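Local coordinates for Iron(III) ABC transporter, periplasmic iron-compound-binding protein (Vibrio cholerae, PDB 3TEF), which probably binds iron-loaded catecholate siderophores in the periplasm and hands them to an ABC transporter for uptake across the inner membrane, at residues 187-190 with 191-195; 236-239 with 240-243. One frame throughout, in Å; residues are numbered along the deposited sequence.

Overall arrangement
After the hairpin 3-8/11-16 the chain builds the lobe on the parallel sheet 42-43, 22-25, 82-85, 102-104; both contacts belong to the other lobe, around the mixed sheet that contains strands 158-165 and 215-220. Interaction 1 comes first, where strand 188-189, running parallel to 158-165, gives out into the loop that leads to strand 201-202. Interaction 2 follows in series at 236-243, joining the end of helix 232-236 to the short helix 239-242. Each closes just a few residues of chain, interaction 1 round a turn and interaction 2 at a helix N-cap, so neither nests in nor crosses the other. Their centres lie about 21 Å apart, and helix 205-211 packs against residues of both.

Interaction 1: residues 187-190 with 191-195; sequences FSET and VPVSK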
ATOM      1  N   PHE A 187     -13.587  11.242   1.472  1.00 32.70           N
ATOM      2  CA  PHE A 187     -14.008  11.830   0.207  1.00 29.66           C
ATOM      3  C   PHE A 187     -15.177  11.032  -0.349  1.00 30.22           C
ATOM      4  O   PHE A 187     -15.358   9.863  -0.016  1.00 30.87           O
ATOM      5  CB  PHE A 187     -12.868  11.796  -0.814  1.00 26.85           C
ATOM      6  CG  PHE A 187     -11.781  12.793  -0.560  1.00 25.18           C
ATOM      7  CD1 PHE A 187     -11.948  14.125  -0.894  1.00 29.30           C
ATOM      8  CD2 PHE A 187     -10.566  12.388  -0.026  1.00 29.21           C
ATOM      9  CE1 PHE A 187     -10.944  15.036  -0.673  1.00 30.34           C
ATOM     10  CE2 PHE A 187      -9.545  13.299   0.194  1.00 26.42           C
ATOM     11  CZ  PHE A 187      -9.730  14.625  -0.133  1.00 30.91           C
ATOM     12  N   SER A 188     -15.970  11.658  -1.210  1.00 32.61           N
ATOM     13  CA  SER A 188     -16.941  10.908  -1.995  1.00 32.23           C
ATOM     14  C   SER A 188     -16.383  10.767  -3.412  1.00 32.97           C
ATOM     15  O   SER A 188     -15.510  11.536  -3.818  1.00 32.10           O
ATOM     16  CB  SER A 188     -18.306  11.610  -2.003  1.00 39.15           C
ATOM     17  OG  SER A 188     -18.217  12.885  -2.616  1.00 39.35           O
ATOM     18  N   GLU A 189     -16.866   9.780  -4.157  1.00 31.94           N
ATOM     19  CA  GLU A 189     -16.399   9.580  -5.525  1.00 32.26           C
ATOM     20  C   GLU A 189     -16.997  10.626  -6.459  1.00 38.06           C
ATOM     21  O   GLU A 189     -18.213  10.832  -6.465  1.00 37.93           O
ATOM     22  CB  GLU A 189     -16.776   8.190  -6.026  1.00 34.25           C
ATOM     23  CG  GLU A 189     -16.247   7.019  -5.213  1.00 35.08           C
ATOM     24  CD  GLU A 189     -16.725   5.692  -5.790  1.00 39.09           C
ATOM     25  OE1 GLU A 189     -17.648   5.718  -6.620  1.00 48.07           O
ATOM     26  OE2 GLU A 189     -16.191   4.628  -5.435  1.00 41.13           O
ATOM     27  N   THR A 190     -16.155  11.283  -7.252  1.00 33.74           N
ATOM     28  CA  THR A 190     -16.651  12.192  -8.280  1.00 34.60           C
ATOM     29  C   THR A 190     -17.624  11.423  -9.150  1.00 39.21           C
ATOM     30  O   THR A 190     -18.775  11.817  -9.309  1.00 44.28           O
ATOM     31  CB  THR A 190     -15.530  12.750  -9.177  1.00 37.15           C
ATOM     32  OG1 THR A 190     -14.561  13.432  -8.377  1.00 38.70           O
ATOM     33  CG2 THR A 190     -16.101  13.727 -10.193  1.00 36.97           C
ATOM     34  N   VAL A 191     -17.162  10.314  -9.713  1.00 38.92           N
ATOM     35  CA  VAL A 191     -18.065   9.407 -10.407  1.00 39.07           C
ATOM     36  C   VAL A 191     -17.976   8.001  -9.832  1.00 42.63           C
ATOM     37  O   VAL A 191     -16.897   7.416  -9.755  1.00 42.05           O
ATOM     38  CB  VAL A 191     -17.862   9.396 -11.951  1.00 42.95           C
ATOM     39  CG1 VAL A 191     -16.570  10.080 -12.348  1.00 38.95           C
ATOM     40  CG2 VAL A 191     -17.963   7.961 -12.513  1.00 43.37           C
ATOM     41  N   PRO A 192     -19.120   7.474  -9.379  1.00 43.49           N
ATOM     42  CA  PRO A 192     -19.198   6.105  -8.873  1.00 48.87           C
ATOM     43  C   PRO A 192     -18.693   5.129  -9.924  1.00 51.32           C
ATOM     44  O   PRO A 192     -19.319   4.979 -10.972  1.00 54.24           O
ATOM     45  CB  PRO A 192     -20.695   5.910  -8.637  1.00 50.99           C
ATOM     46  CG  PRO A 192     -21.198   7.283  -8.343  1.00 50.20           C
ATOM     47  CD  PRO A 192     -20.398   8.190  -9.235  1.00 48.43           C
ATOM     48  N   VAL A 193     -17.566   4.484  -9.648  1.00 51.22           N
ATOM     49  CA  VAL A 193     -16.997   3.526 -10.586  1.00 54.33           C
ATOM     50  C   VAL A 193     -17.637   2.142 -10.425  1.00 58.33           C
ATOM     51  O   VAL A 193     -16.998   1.119 -10.685  1.00 58.88           O
ATOM     52  CB  VAL A 193     -15.474   3.410 -10.414  1.00 50.60           C
ATOM     53  CG1 VAL A 193     -14.816   4.788 -10.514  1.00 43.75           C
ATOM     54  CG2 VAL A 193     -15.157   2.769  -9.085  1.00 50.88           C
ATOM     55  N   SER A 194     -18.899   2.129  -9.991  1.00 59.31           N
ATOM     56  CA  SER A 194     -19.692   0.898  -9.876  1.00 62.26           C
ATOM     57  C   SER A 194     -18.872  -0.285  -9.347  1.00 63.62           C
ATOM     58  O   SER A 194     -18.007  -0.108  -8.483  1.00 62.87           O
ATOM     59  CB  SER A 194     -20.346   0.545 -11.221  1.00 62.19           C
ATOM     60  OG  SER A 194     -21.375   1.463 -11.566  1.00 65.25           O
ATOM     61  N   LYS A 195     -19.148  -1.485  -9.854  1.00 61.61           N
ATOM     62  CA  LYS A 195     -18.376  -2.662  -9.465  1.00 57.82           C
ATOM     63  C   LYS A 195     -17.008  -2.581 -10.125  1.00 61.84           C
ATOM     64  O   LYS A 195     -16.907  -2.470 -11.343  1.00 63.58           O
ATOM     65  CB  LYS A 195     -19.093  -3.951  -9.869  1.00 55.69           C
ATOM     66  CG  LYS A 195     -18.517  -5.217  -9.240  1.00 54.49           C
ATOM     67  CD  LYS A 195     -17.158  -5.555  -9.817  1.00 54.16           C
ATOM     68  CE  LYS A 195     -17.024  -7.034 -10.136  1.00 52.55           C
ATOM     69  NZ  LYS A 195     -16.815  -7.876  -8.925  1.00 52.99           N
TER
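Glu189 reaches forward along its own chain to the backbone of Val193, where OE1 accepts the amide N-H at 3.3 Å. The bond is bent, with an angle of 137° at the hydrogen, and it should be read with reserve because OE1 sits too close to Pro192 in the model. CG lies beside the backbone N (chi1 -58°), and the chain beyond it is extended (chi2 178°), which carries the carboxylate past Thr190 and Val191 toward the Val193 amide. The other oxygen, OE2, takes a hydrogen bond from Ala174 N, just past strand 168-172, the firmer hold on this carboxylate.

Strand 188-189 is a short strand paired in parallel with 158-165 in the mixed sheet of this alpha/beta lobe: Ser188 and Thr190 make backbone hydrogen bonds to Ala159, and Val191 begins the run toward strand 201-202. Thr190 uses its hydroxyl on this neighbouring strand too, its OG1 hydrogen-bonded to Asp158 OD2.

The van der Waals contacts across the turn are light. Val193 brings CG2 to 4.2 Å from Glu189 OE2, and the Pro192 ring approaches the preceding backbone with CD 4.0 Å from Thr190 O. Val191 points its CB away from residues 187-190, and its side chain touches Met160 together with Tyr207 and His211 of helix 205-211.

Interaction 2: residues 236-239 with 240-243; sequences FEND and LVKA
Asn238 caps the short helix 239-242 by accepting the amide N-H of Val241, a local contact at the joint where helix 232-236 ends and the next helix begins, beside strand 252-254. The bond from Val241 N to Asn238 OD1 is 3.1 Å long, with an angle of 156° at the hydrogen, and the donor lies almost straight out from the carbonyl oxygen. The Asn238 side chain is folded back for this: chi1 of 53° wedges CG between its own N and carbonyl carbon, bringing the amide oxygen over the first turn.

Asn238 is thus the N-cap: its side-chain oxygen serves the Val241 amide, whose further bond to Asn238 O is weak and doubtful. Glu237, just ahead, is the centre of an inverse gamma turn between the two helices. The first helical bonds then follow: Lys242 N to Asn238 O, whose exact place is less sure, and Ala243 N to Asp239 O at 3.3 Å.

On the buried side, Val241 CG2 rests 4.3 Å above one face of the Phe236 ring, offset toward its rim, while CG1 comes within 4.2 Å of CE2 of that ring. Phe205 of helix 205-211 meets the same ring, its plane steeply inclined.

Glu237 and Lys242 cross at about a right angle, OE1 and NZ 4.1 Å apart: opposite charges, but beyond a salt bridge. Each has a tyrosine partner instead, Glu237 OE2 with Tyr254 OH and Lys242 NZ with Tyr247 OH.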
ATOM      1  N   PHE A 236       1.225  16.035 -17.151  1.00 45.64           N
ATOM      2  CA  PHE A 236      -0.148  15.751 -16.741  1.00 43.02           C
ATOM      3  C   PHE A 236      -1.013  17.001 -16.782  1.00 39.34           C
ATOM      4  O   PHE A 236      -2.185  16.951 -17.148  1.00 40.05           O
ATOM      5  CB  PHE A 236      -0.176  15.157 -15.332  1.00 40.35           C
ATOM      6  CG  PHE A 236      -1.544  14.712 -14.886  1.00 36.94           C
ATOM      7  CD1 PHE A 236      -2.094  13.536 -15.364  1.00 37.89           C
ATOM      8  CD2 PHE A 236      -2.273  15.467 -13.986  1.00 36.76           C
ATOM      9  CE1 PHE A 236      -3.351  13.125 -14.955  1.00 34.47           C
ATOM     10  CE2 PHE A 236      -3.531  15.066 -13.575  1.00 35.45           C
ATOM     11  CZ  PHE A 236      -4.070  13.892 -14.057  1.00 31.83           C
ATOM     12  N   GLU A 237      -0.428  18.130 -16.405  1.00 41.36           N
ATOM     13  CA  GLU A 237      -1.189  19.363 -16.331  1.00 42.15           C
ATOM     14  C   GLU A 237      -1.239  20.048 -17.689  1.00 45.07           C
ATOM     15  O   GLU A 237      -0.590  21.071 -17.911  1.00 44.55           O
ATOM     16  CB  GLU A 237      -0.618  20.279 -15.251  1.00 44.79           C
ATOM     17  CG  GLU A 237      -0.446  19.570 -13.920  1.00 42.66           C
ATOM     18  CD  GLU A 237      -0.349  20.521 -12.750  1.00 47.40           C
ATOM     19  OE1 GLU A 237       0.172  21.642 -12.935  1.00 50.04           O
ATOM     20  OE2 GLU A 237      -0.806  20.150 -11.647  1.00 43.12           O
ATOM     21  N   ASN A 238      -2.003  19.453 -18.600  1.00 41.73           N
ATOM     22  CA  ASN A 238      -2.216  20.019 -19.922  1.00 43.05           C
ATOM     23  C   ASN A 238      -3.452  20.906 -19.926  1.00 44.13           C
ATOM     24  O   ASN A 238      -4.006  21.202 -18.872  1.00 44.05           O
ATOM     25  CB  ASN A 238      -2.345  18.909 -20.961  1.00 42.07           C
ATOM     26  CG  ASN A 238      -3.402  17.885 -20.592  1.00 40.66           C
ATOM     27  OD1 ASN A 238      -4.410  18.212 -19.963  1.00 40.00           O
ATOM     28  ND2 ASN A 238      -3.172  16.634 -20.981  1.00 42.31           N
ATOM     29  N   ASP A 239      -3.887  21.318 -21.112  1.00 48.98           N
ATOM     30  CA  ASP A 239      -5.035  22.215 -21.237  1.00 49.82           C
ATOM     31  C   ASP A 239      -6.327  21.650 -20.648  1.00 49.94           C
ATOM     32  O   ASP A 239      -7.098  22.381 -20.022  1.00 51.02           O
ATOM     33  CB  ASP A 239      -5.260  22.611 -22.702  1.00 53.47           C
ATOM     34  CG  ASP A 239      -4.055  23.311 -23.312  1.00 62.45           C
ATOM     35  OD1 ASP A 239      -3.839  24.504 -22.999  1.00 64.74           O
ATOM     36  OD2 ASP A 239      -3.327  22.672 -24.103  1.00 60.90           O
ATOM     37  N   LEU A 240      -6.570  20.358 -20.850  1.00 48.45           N
ATOM     38  CA  LEU A 240      -7.812  19.742 -20.389  1.00 44.63           C
ATOM     39  C   LEU A 240      -7.880  19.696 -18.869  1.00 48.77           C
ATOM     40  O   LEU A 240      -8.947  19.869 -18.275  1.00 48.85           O
ATOM     41  CB  LEU A 240      -7.962  18.333 -20.958  1.00 42.16           C
ATOM     42  CG  LEU A 240      -8.142  18.252 -22.471  1.00 41.83           C
ATOM     43  CD1 LEU A 240      -8.250  16.802 -22.919  1.00 44.32           C
ATOM     44  CD2 LEU A 240      -9.373  19.036 -22.894  1.00 45.39           C
ATOM     45  N   VAL A 241      -6.734  19.454 -18.247  1.00 44.39           N
ATOM     46  CA  VAL A 241      -6.648  19.372 -16.797  1.00 40.66           C
ATOM     47  C   VAL A 241      -6.735  20.762 -16.160  1.00 44.18           C
ATOM     48  O   VAL A 241      -7.348  20.931 -15.107  1.00 43.42           O
ATOM     49  CB  VAL A 241      -5.344  18.656 -16.371  1.00 40.06           C
ATOM     50  CG1 VAL A 241      -5.121  18.769 -14.875  1.00 37.18           C
ATOM     51  CG2 VAL A 241      -5.392  17.193 -16.806  1.00 38.07           C
ATOM     52  N   LYS A 242      -6.126  21.749 -16.813  1.00 45.92           N
ATOM     53  CA  LYS A 242      -6.176  23.140 -16.348  1.00 49.33           C
ATOM     54  C   LYS A 242      -7.610  23.653 -16.257  1.00 50.16           C
ATOM     55  O   LYS A 242      -7.937  24.470 -15.393  1.00 53.77           O
ATOM     56  CB  LYS A 242      -5.399  24.047 -17.300  1.00 48.97           C
ATOM     57  CG  LYS A 242      -3.976  23.620 -17.551  1.00 50.66           C
ATOM     58  CD  LYS A 242      -3.119  23.780 -16.318  1.00 51.48           C
ATOM     59  CE  LYS A 242      -1.928  24.669 -16.620  1.00 49.76           C
ATOM     60  NZ  LYS A 242      -0.849  24.525 -15.607  1.00 54.74           N
ATOM     61  N   ALA A 243      -8.454  23.177 -17.165  1.00 51.27           N
ATOM     62  CA  ALA A 243      -9.841  23.619 -17.247  1.00 51.04           C
ATOM     63  C   ALA A 243     -10.686  23.009 -16.137  1.00 50.05           C
ATOM     64  O   ALA A 243     -11.902  23.187 -16.097  1.00 53.25           O
ATOM     65  CB  ALA A 243     -10.422  23.270 -18.609  1.00 51.62           C
TER